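Side-chain contacts in glycosyl transferase (Staphylococcus aureus, PDB 5TZJ), which belongs to the family 2 glycosyltransferases, with an N-terminal mixed alpha/beta domain of that family followed by a helical linker region: residues F181-K184 against A185-A189; E248-N251 against R252-F256; L292-S295 against K296-P299. All blocks are in the same frame, centred on the assembly; numbering follows the deposited sequence.

How the contacts relate
The three contacts follow one another along the chain, and each is local, between two adjoining segments of the chain. Contact 1 lies on helix 177-188 of the mixed alpha/beta part, contact 2 near the end of helix 239-256, and contact 3 in the turn that leads into helix 298-305. Contacts 1 and 2 have centres about 17 Å apart and do not touch. Contacts 2 and 3 are about 10 Å apart between centres and do touch: Asn251 OD1 lies 2.9 Å from Met294 N, a probable hydrogen bond. Bound uridine-diphosphate-N-acetylglucosamine is about 9 Å from the side chain of Thr182 and about 8 Å from that of Arg252.

Contact 1: residues F181-K184 against A185-A189; sequences FTMK and AYLNA
The last two turns of helix 177-188, packed against the mixed sheet of the glycosyltransferase family 2 fold, bring Thr182 against a face of the Tyr186 ring and the carbonyl oxygen of Lys184 to the side-chain amide of Asn188. Thr182 and Tyr186 are one turn apart and point the same way. CG2 of Thr182 lies over one face of the ring, 3.7 Å from its centroid and 18° off the ring normal, a CH-pi contact. The methyl is offset toward the rim, and it is 3.6 Å from both Tyr186 CZ and CE2. The Thr182 torsion (chi1 -67°) sets CG2 opposite the backbone N and leaves OG1 beside that N. OG1 is thus turned to other partners: it is hydrogen-bonded to Tyr157 and to the carbonyl of Leu151. Tyr186 OH bonds to the carbonyl of Thr150, which fixes the far end of the ring. Both polar ends of this buried pair are therefore satisfied. Met183 SD comes to the edge of the same ring, 4.3 Å from Tyr186 CD2. Its chain bends at chi2 and chi3, and the methyl CE ends 4.2 Å from Leu187 CG. Met183 and Leu187 both also rest on Ile232 of helix 218-233, while Ala185 faces Leu161 and Leu162 of helix 159-164. Regular helical bonds link the two segments, such as Tyr186 N to Thr182 O at 2.8 Å. At the C-terminal end the pattern gains a side-chain bond. Lys184 O accepts two donors of Asn188, the backbone N at 3.1 Å and the amide ND2. They arrive from opposite faces of the carbonyl plane. The side-chain hydrogen bond is the shorter, with ND2 2.8 Å from Lys184 O and an N-H...O angle of 153°.

Contact 2: residues E248-N251 against R252-F256; sequences EFLN and RHFSF
Phe249 and Arg252 both send CG opposite the backbone N (chi1 180° and 162°), and this brings their side chains together on one flank of helix 239-256. The helix belongs to the TarS linker family region, and the contact occupies its last turns. The Arg252 chain bends at chi2, and its CD lies 3.9 Å from Phe249 CE1. The two side chains run at a slant to each other. The ring and guanidinium planes are only 4° apart, but the approach is oblique and the two groups do not form a stack. The touch itself is made by the aliphatic CD. The guanidinium end has its polar partner beyond the helix, since NH1 donates to the carbonyl of Ile148. Phe249 and Arg252 also both meet Gln179 of helix 177-188. On the next flank Leu250 and Phe254 lie side by side, pointing the same way, with Leu250 CD2 4.2 Å from Phe254 CE1. The edge of the Phe254 ring faces Leu250 O in the ring plane, with CD1 3.4 Å from that oxygen. The same oxygen accepts a bond from the backbone N of Phe254 at 3.0 Å. CB of His253 approaches Phe249 O, but the imidazole leads away, to Thr259 through NE2 and to the ring of Phe281. Asn251 is buried and turns its side chain outward from this helix, to Met294 in the 292-295 segment. Its own carbonyl oxygen takes two bonds from Ser255. The backbone N of Ser255 reaches Asn251 O at 3.1 Å with a bent N-H...O angle. The hydroxyl reaches it from the opposite face of the carbonyl plane, with Ser255 OG donating to Asn251 O at 2.6 Å.

Contact 3: residues L292-S295 against K296-P299; sequences LVMS and KLRP
Val293 O, a carbonyl of the loop before helix 298-305, is gripped by the guanidinium of Arg298, folded back over the helix-entry turn in the TarS linker family region. NH2 of Arg298 donates to Val293 O at 2.8 Å, nearly along the C=O axis. NE adds a weak bond to the same oxygen at 3.2 Å and has a second weak partner in Asp290 O. The oxygen sits near the guanidinium edge, 19° out of its plane as seen from NH2. The Arg298 chain, extended from CG to NE, carries its end back past Ser295. CA of Ser295 lies over the centre of one guanidinium face, 3.5 Å above the plane. Two i to i+3 backbone bonds form the tight turn into the helix: Leu297 N to Met294 O at 2.8 Å and Arg298 N to Ser295 O at 3.1 Å. Apolar contacts lie on the other flank from the guanidinium. Met294 and Leu297 lie side by side, with CE of Met294 3.7 Å from Leu297 CD1, and the same methyl meets CE of Lys296. Val293 CG2 meets Leu297 CB at 4.0 Å and Arg298 CG at 3.9 Å, sliding past Arg298 in the opposite direction. Val293 and Leu297 rest on Asn251 of helix 239-256, Pro299 packs on helix 309-321, and Ser295 OG bonds to Gly347 O in strand 344-348.

Contact 1: residues F181-K184 against A185-A189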
ATOM      1  N   PHE A 181       3.336  -3.778   5.294  1.00 19.99           N
ATOM      2  CA  PHE A 181       3.980  -4.941   4.691  1.00 20.00           C
ATOM      3  C   PHE A 181       4.936  -4.528   3.581  1.00 22.13           C
ATOM      4  O   PHE A 181       6.105  -4.927   3.562  1.00 26.66           O
ATOM      5  CB  PHE A 181       2.900  -5.869   4.145  1.00 21.15           C
ATOM      6  CG  PHE A 181       3.456  -7.101   3.398  1.00 21.18           C
ATOM      7  CD1 PHE A 181       3.720  -8.279   4.111  1.00 23.93           C
ATOM      8  CD2 PHE A 181       3.664  -7.075   2.038  1.00 21.74           C
ATOM      9  CE1 PHE A 181       4.223  -9.427   3.462  1.00 26.53           C
ATOM     10  CE2 PHE A 181       4.198  -8.233   1.346  1.00 22.53           C
ATOM     11  CZ  PHE A 181       4.461  -9.407   2.074  1.00 25.84           C
ATOM     12  N   THR A 182       4.459  -3.720   2.646  1.00 21.39           N
ATOM     13  CA  THR A 182       5.300  -3.374   1.512  1.00 21.52           C
ATOM     14  C   THR A 182       6.379  -2.367   1.910  1.00 21.36           C
ATOM     15  O   THR A 182       7.487  -2.431   1.387  1.00 21.15           O
ATOM     16  CB  THR A 182       4.423  -2.827   0.383  1.00 22.99           C
ATOM     17  OG1 THR A 182       3.590  -3.900  -0.114  1.00 26.57           O
ATOM     18  CG2 THR A 182       5.308  -2.225  -0.766  1.00 21.47           C
ATOM     19  N   MET A 183       6.100  -1.477   2.871  1.00 21.20           N
ATOM     20  CA  MET A 183       7.154  -0.563   3.319  1.00 22.54           C
ATOM     21  C   MET A 183       8.283  -1.333   3.983  1.00 26.05           C
ATOM     22  O   MET A 183       9.469  -1.041   3.746  1.00 26.87           O
ATOM     23  CB  MET A 183       6.596   0.512   4.280  1.00 24.39           C
ATOM     24  CG  MET A 183       5.981   1.698   3.596  1.00 29.26           C
ATOM     25  SD  MET A 183       7.130   2.697   2.577  1.00 36.00           S
ATOM     26  CE  MET A 183       8.558   2.803   3.655  1.00 29.07           C
ATOM     27  N   LYS A 184       7.934  -2.322   4.815  1.00 23.88           N
ATOM     28  CA  LYS A 184       8.934  -3.229   5.380  1.00 24.09           C
ATOM     29  C   LYS A 184       9.722  -3.933   4.277  1.00 24.98           C
ATOM     30  O   LYS A 184      10.954  -4.051   4.356  1.00 27.59           O
ATOM     31  CB  LYS A 184       8.261  -4.285   6.282  1.00 26.59           C
ATOM     32  CG  LYS A 184       7.878  -3.825   7.705  1.00 28.46           C
ATOM     33  CD  LYS A 184       7.095  -4.940   8.469  1.00 35.11           C
ATOM     34  CE  LYS A 184       6.709  -4.531   9.914  1.00 36.20           C
ATOM     35  NZ  LYS A 184       5.880  -5.546  10.668  1.00 33.44           N
ATOM     36  N   ALA A 185       9.030  -4.439   3.258  1.00 23.63           N
ATOM     37  CA  ALA A 185       9.751  -5.146   2.195  1.00 25.49           C
ATOM     38  C   ALA A 185      10.663  -4.178   1.449  1.00 27.41           C
ATOM     39  O   ALA A 185      11.800  -4.521   1.109  1.00 31.29           O
ATOM     40  CB  ALA A 185       8.773  -5.804   1.218  1.00 22.56           C
ATOM     41  N   TYR A 186      10.186  -2.952   1.205  1.00 23.38           N
ATOM     42  CA  TYR A 186      11.055  -1.957   0.566  1.00 25.81           C
ATOM     43  C   TYR A 186      12.278  -1.671   1.427  1.00 31.60           C
ATOM     44  O   TYR A 186      13.418  -1.625   0.929  1.00 35.14           O
ATOM     45  CB  TYR A 186      10.291  -0.658   0.324  1.00 28.88           C
ATOM     46  CG  TYR A 186       9.285  -0.616  -0.822  1.00 27.09           C
ATOM     47  CD1 TYR A 186       9.360  -1.476  -1.883  1.00 24.02           C
ATOM     48  CD2 TYR A 186       8.272   0.357  -0.831  1.00 26.88           C
ATOM     49  CE1 TYR A 186       8.422  -1.377  -2.958  1.00 30.52           C
ATOM     50  CE2 TYR A 186       7.368   0.491  -1.878  1.00 24.63           C
ATOM     51  CZ  TYR A 186       7.443  -0.390  -2.945  1.00 27.87           C
ATOM     52  OH  TYR A 186       6.514  -0.262  -3.956  1.00 23.61           O
ATOM     53  N   LEU A 187      12.059  -1.437   2.724  1.00 27.45           N
ATOM     54  CA  LEU A 187      13.153  -1.045   3.612  1.00 30.49           C
ATOM     55  C   LEU A 187      14.236  -2.136   3.744  1.00 33.79           C
ATOM     56  O   LEU A 187      15.405  -1.824   3.994  1.00 34.68           O
ATOM     57  CB  LEU A 187      12.581  -0.669   4.981  1.00 26.19           C
ATOM     58  CG  LEU A 187      11.854   0.695   5.114  1.00 26.64           C
ATOM     59  CD1 LEU A 187      11.064   0.789   6.422  1.00 25.87           C
ATOM     60  CD2 LEU A 187      12.814   1.919   4.978  1.00 27.59           C
ATOM     61  N   ASN A 188      13.879  -3.410   3.601  1.00 29.96           N
ATOM     62  CA  ASN A 188      14.823  -4.502   3.796  1.00 30.60           C
ATOM     63  C   ASN A 188      15.460  -5.019   2.512  1.00 36.66           C
ATOM     64  O   ASN A 188      16.418  -5.796   2.590  1.00 38.93           O
ATOM     65  CB  ASN A 188      14.125  -5.685   4.500  1.00 30.42           C
ATOM     66  CG  ASN A 188      13.928  -5.421   5.970  1.00 36.08           C
ATOM     67  OD1 ASN A 188      14.874  -5.517   6.763  1.00 39.87           O
ATOM     68  ND2 ASN A 188      12.712  -5.053   6.345  1.00 35.50           N
ATOM     69  N   ALA A 189      14.968  -4.629   1.345  1.00 37.19           N
ATOM     70  CA  ALA A 189      15.413  -5.278   0.127  1.00 39.65           C
ATOM     71  C   ALA A 189      16.755  -4.699  -0.286  1.00 42.61           C
ATOM     72  O   ALA A 189      17.028  -3.520  -0.081  1.00 42.13           O
ATOM     73  CB  ALA A 189      14.398  -5.087  -0.999  1.00 37.89           C
TER

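Contact 2: residues E248-N251 against R252-F256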
ATOM      1  N   GLU A 248       8.965  11.589   2.508  1.00 19.22           N
ATOM      2  CA  GLU A 248       8.274  11.182   1.282  1.00 19.63           C
ATOM      3  C   GLU A 248       7.002  10.410   1.605  1.00 23.08           C
ATOM      4  O   GLU A 248       5.989  10.539   0.887  1.00 23.02           O
ATOM      5  CB  GLU A 248       9.150  10.297   0.382  1.00 20.07           C
ATOM      6  CG  GLU A 248      10.197  11.056  -0.405  1.00 36.89           C
ATOM      7  CD  GLU A 248       9.658  12.315  -1.114  1.00 44.80           C
ATOM      8  OE1 GLU A 248       8.567  12.263  -1.781  1.00 46.59           O
ATOM      9  OE2 GLU A 248      10.352  13.352  -0.988  1.00 44.64           O
ATOM     10  N   PHE A 249       7.076   9.532   2.608  1.00 18.50           N
ATOM     11  CA  PHE A 249       5.875   8.815   3.019  1.00 20.92           C
ATOM     12  C   PHE A 249       4.810   9.799   3.488  1.00 20.78           C
ATOM     13  O   PHE A 249       3.619   9.620   3.205  1.00 18.38           O
ATOM     14  CB  PHE A 249       6.171   7.791   4.138  1.00 19.06           C
ATOM     15  CG  PHE A 249       4.918   7.050   4.569  1.00 18.20           C
ATOM     16  CD1 PHE A 249       4.345   6.101   3.732  1.00 18.65           C
ATOM     17  CD2 PHE A 249       4.230   7.440   5.704  1.00 20.62           C
ATOM     18  CE1 PHE A 249       3.135   5.455   4.082  1.00 20.59           C
ATOM     19  CE2 PHE A 249       3.034   6.786   6.060  1.00 23.66           C
ATOM     20  CZ  PHE A 249       2.498   5.807   5.243  1.00 21.98           C
ATOM     21  N   LEU A 250       5.223  10.846   4.198  1.00 17.38           N
ATOM     22  CA  LEU A 250       4.243  11.833   4.667  1.00 18.26           C
ATOM     23  C   LEU A 250       3.648  12.629   3.495  1.00 20.60           C
ATOM     24  O   LEU A 250       2.450  12.912   3.490  1.00 19.23           O
ATOM     25  CB  LEU A 250       4.892  12.757   5.698  1.00 17.53           C
ATOM     26  CG  LEU A 250       5.294  12.091   7.030  1.00 21.49           C
ATOM     27  CD1 LEU A 250       6.146  13.067   7.905  1.00 17.93           C
ATOM     28  CD2 LEU A 250       4.038  11.653   7.821  1.00 18.57           C
ATOM     29  N   ASN A 251       4.460  12.964   2.465  1.00 21.43           N
ATOM     30  CA  ASN A 251       3.912  13.635   1.284  1.00 18.14           C
ATOM     31  C   ASN A 251       2.809  12.801   0.636  1.00 23.43           C
ATOM     32  O   ASN A 251       1.735  13.318   0.284  1.00 18.37           O
ATOM     33  CB  ASN A 251       5.018  13.886   0.252  1.00 16.27           C
ATOM     34  CG  ASN A 251       5.962  15.002   0.672  1.00 21.26           C
ATOM     35  OD1 ASN A 251       5.635  15.872   1.500  1.00 23.65           O
ATOM     36  ND2 ASN A 251       7.140  14.990   0.100  1.00 20.70           N
ATOM     37  N   ARG A 252       3.116  11.517   0.385  1.00 23.18           N
ATOM     38  CA  ARG A 252       2.142  10.585  -0.155  1.00 26.78           C
ATOM     39  C   ARG A 252       0.882  10.546   0.710  1.00 23.16           C
ATOM     40  O   ARG A 252      -0.246  10.645   0.202  1.00 25.06           O
ATOM     41  CB  ARG A 252       2.775   9.188  -0.235  1.00 26.12           C
ATOM     42  CG  ARG A 252       1.728   8.058  -0.361  1.00 31.76           C
ATOM     43  CD  ARG A 252       2.002   6.806   0.553  1.00 39.23           C
ATOM     44  NE  ARG A 252       0.767   6.004   0.650  1.00 39.02           N
ATOM     45  CZ  ARG A 252       0.379   5.115  -0.259  1.00 36.84           C
ATOM     46  NH1 ARG A 252       1.160   4.838  -1.283  1.00 30.11           N
ATOM     47  NH2 ARG A 252      -0.786   4.469  -0.122  1.00 39.68           N
ATOM     48  N   HIS A 253       1.071  10.351   2.005  1.00 21.21           N
ATOM     49  CA  HIS A 253      -0.061  10.063   2.907  1.00 19.39           C
ATOM     50  C   HIS A 253      -1.023  11.236   2.952  1.00 21.55           C
ATOM     51  O   HIS A 253      -2.235  11.075   2.759  1.00 19.34           O
ATOM     52  CB  HIS A 253       0.457   9.775   4.302  1.00 19.22           C
ATOM     53  CG  HIS A 253      -0.631   9.653   5.329  1.00 21.60           C
ATOM     54  ND1 HIS A 253      -1.298   8.466   5.536  1.00 16.65           N
ATOM     55  CD2 HIS A 253      -1.191  10.561   6.173  1.00 20.78           C
ATOM     56  CE1 HIS A 253      -2.223   8.640   6.473  1.00 18.58           C
ATOM     57  NE2 HIS A 253      -2.181   9.902   6.883  1.00 17.46           N
ATOM     58  N   PHE A 254      -0.477  12.456   3.146  1.00 19.63           N
ATOM     59  CA  PHE A 254      -1.313  13.646   3.273  1.00 23.69           C
ATOM     60  C   PHE A 254      -1.925  14.051   1.950  1.00 22.92           C
ATOM     61  O   PHE A 254      -2.952  14.750   1.956  1.00 24.69           O
ATOM     62  CB  PHE A 254      -0.507  14.837   3.871  1.00 18.67           C
ATOM     63  CG  PHE A 254      -0.426  14.803   5.378  1.00 21.18           C
ATOM     64  CD1 PHE A 254       0.509  13.983   6.028  1.00 18.19           C
ATOM     65  CD2 PHE A 254      -1.302  15.571   6.139  1.00 19.11           C
ATOM     66  CE1 PHE A 254       0.566  13.935   7.400  1.00 20.26           C
ATOM     67  CE2 PHE A 254      -1.233  15.549   7.505  1.00 19.08           C
ATOM     68  CZ  PHE A 254      -0.318  14.733   8.151  1.00 21.15           C
ATOM     69  N   SER A 255      -1.348  13.591   0.818  1.00 21.84           N
ATOM     70  CA  SER A 255      -1.916  13.885  -0.486  1.00 25.03           C
ATOM     71  C   SER A 255      -2.986  12.895  -0.896  1.00 29.74           C
ATOM     72  O   SER A 255      -3.931  13.286  -1.586  1.00 29.14           O
ATOM     73  CB  SER A 255      -0.847  13.885  -1.593  1.00 27.68           C
ATOM     74  OG  SER A 255       0.201  14.758  -1.264  1.00 27.92           O
ATOM     75  N   PHE A 256      -2.840  11.598  -0.539  1.00 29.61           N
ATOM     76  CA  PHE A 256      -3.688  10.603  -1.165  1.00 28.21           C
ATOM     77  C   PHE A 256      -4.537   9.813  -0.196  1.00 28.10           C
ATOM     78  O   PHE A 256      -5.517   9.211  -0.625  1.00 35.17           O
ATOM     79  CB  PHE A 256      -2.848   9.664  -2.041  1.00 32.49           C
ATOM     80  CG  PHE A 256      -2.235  10.379  -3.200  1.00 45.67           C
ATOM     81  CD1 PHE A 256      -3.045  11.041  -4.110  1.00 52.32           C
ATOM     82  CD2 PHE A 256      -0.862  10.488  -3.338  1.00 48.41           C
ATOM     83  CE1 PHE A 256      -2.498  11.760  -5.188  1.00 53.73           C
ATOM     84  CE2 PHE A 256      -0.317  11.189  -4.401  1.00 51.11           C
ATOM     85  CZ  PHE A 256      -1.141  11.822  -5.325  1.00 53.57           C
TER

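Contact 3: residues L292-S295 against K296-P299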
ATOM      1  N   LEU A 292      11.411  18.824   5.824  1.00 19.77           N
ATOM      2  CA  LEU A 292      11.647  18.125   4.565  1.00 21.49           C
ATOM      3  C   LEU A 292      10.387  17.801   3.779  1.00 20.66           C
ATOM      4  O   LEU A 292      10.525  17.329   2.647  1.00 21.94           O
ATOM      5  CB  LEU A 292      12.381  16.792   4.790  1.00 24.68           C
ATOM      6  CG  LEU A 292      13.601  16.771   5.705  1.00 28.80           C
ATOM      7  CD1 LEU A 292      14.054  15.299   5.865  1.00 27.27           C
ATOM      8  CD2 LEU A 292      14.670  17.645   5.134  1.00 31.40           C
ATOM      9  N   VAL A 293       9.178  17.924   4.362  1.00 18.33           N
ATOM     10  CA  VAL A 293       7.939  17.610   3.628  1.00 18.10           C
ATOM     11  C   VAL A 293       7.543  18.813   2.765  1.00 22.74           C
ATOM     12  O   VAL A 293       8.078  19.909   2.963  1.00 19.76           O
ATOM     13  CB  VAL A 293       6.786  17.243   4.581  1.00 19.37           C
ATOM     14  CG1 VAL A 293       7.231  16.093   5.486  1.00 20.04           C
ATOM     15  CG2 VAL A 293       6.369  18.475   5.427  1.00 19.19           C
ATOM     16  N   MET A 294       6.566  18.628   1.864  1.00 21.03           N
ATOM     17  CA  MET A 294       5.995  19.750   1.116  1.00 20.80           C
ATOM     18  C   MET A 294       5.560  20.875   2.061  1.00 20.51           C
ATOM     19  O   MET A 294       4.891  20.635   3.057  1.00 16.93           O
ATOM     20  CB  MET A 294       4.802  19.293   0.285  1.00 20.14           C
ATOM     21  CG  MET A 294       5.232  18.492  -0.947  1.00 28.81           C
ATOM     22  SD  MET A 294       3.791  18.063  -1.970  1.00 35.36           S
ATOM     23  CE  MET A 294       2.881  16.932  -0.909  1.00 31.38           C
ATOM     24  N   SER A 295       5.985  22.115   1.756  1.00 17.61           N
ATOM     25  CA  SER A 295       5.703  23.189   2.701  1.00 19.39           C
ATOM     26  C   SER A 295       4.221  23.310   3.081  1.00 15.96           C
ATOM     27  O   SER A 295       3.899  23.688   4.203  1.00 19.14           O
ATOM     28  CB  SER A 295       6.237  24.514   2.097  1.00 23.05           C
ATOM     29  OG  SER A 295       5.664  24.624   0.823  1.00 30.01           O
ATOM     30  N   LYS A 296       3.291  23.045   2.166  1.00 20.30           N
ATOM     31  CA  LYS A 296       1.876  23.159   2.544  1.00 22.80           C
ATOM     32  C   LYS A 296       1.480  22.182   3.651  1.00 23.26           C
ATOM     33  O   LYS A 296       0.508  22.444   4.398  1.00 20.64           O
ATOM     34  CB  LYS A 296       0.979  22.951   1.313  1.00 23.57           C
ATOM     35  CG  LYS A 296       1.060  21.487   0.743  1.00 23.35           C
ATOM     36  CD  LYS A 296       0.223  21.307  -0.497  1.00 24.66           C
ATOM     37  CE  LYS A 296       0.388  19.890  -1.143  1.00 29.23           C
ATOM     38  NZ  LYS A 296      -0.500  19.689  -2.338  1.00 32.31           N
ATOM     39  N   LEU A 297       2.257  21.115   3.856  1.00 19.64           N
ATOM     40  CA  LEU A 297       1.883  20.157   4.902  1.00 21.71           C
ATOM     41  C   LEU A 297       2.391  20.544   6.272  1.00 20.02           C
ATOM     42  O   LEU A 297       1.921  19.969   7.262  1.00 19.42           O
ATOM     43  CB  LEU A 297       2.424  18.743   4.584  1.00 21.13           C
ATOM     44  CG  LEU A 297       1.840  18.297   3.238  1.00 23.02           C
ATOM     45  CD1 LEU A 297       2.383  16.864   2.750  1.00 24.02           C
ATOM     46  CD2 LEU A 297       0.265  18.354   3.223  1.00 21.28           C
ATOM     47  N   ARG A 298       3.367  21.476   6.337  1.00 18.54           N
ATOM     48  CA  ARG A 298       4.029  21.794   7.600  1.00 20.67           C
ATOM     49  C   ARG A 298       3.051  22.302   8.653  1.00 20.56           C
ATOM     50  O   ARG A 298       3.159  21.857   9.817  1.00 19.14           O
ATOM     51  CB  ARG A 298       5.186  22.808   7.383  1.00 17.07           C
ATOM     52  CG  ARG A 298       6.139  22.277   6.315  1.00 19.18           C
ATOM     53  CD  ARG A 298       7.625  22.860   6.355  1.00 24.68           C
ATOM     54  NE  ARG A 298       8.272  22.285   5.148  1.00 28.75           N
ATOM     55  CZ  ARG A 298       8.864  23.018   4.191  1.00 30.32           C
ATOM     56  NH1 ARG A 298       8.954  24.329   4.306  1.00 27.99           N
ATOM     57  NH2 ARG A 298       9.350  22.430   3.105  1.00 27.05           N
ATOM     58  N   PRO A 299       2.068  23.152   8.333  1.00 18.58           N
ATOM     59  CA  PRO A 299       1.091  23.525   9.392  1.00 19.73           C
ATOM     60  C   PRO A 299       0.173  22.361   9.771  1.00 19.97           C
ATOM     61  O   PRO A 299      -0.323  22.318  10.904  1.00 18.14           O
ATOM     62  CB  PRO A 299       0.294  24.677   8.770  1.00 24.90           C
ATOM     63  CG  PRO A 299       0.469  24.511   7.285  1.00 24.62           C
ATOM     64  CD  PRO A 299       1.826  23.889   7.071  1.00 21.59           C
TER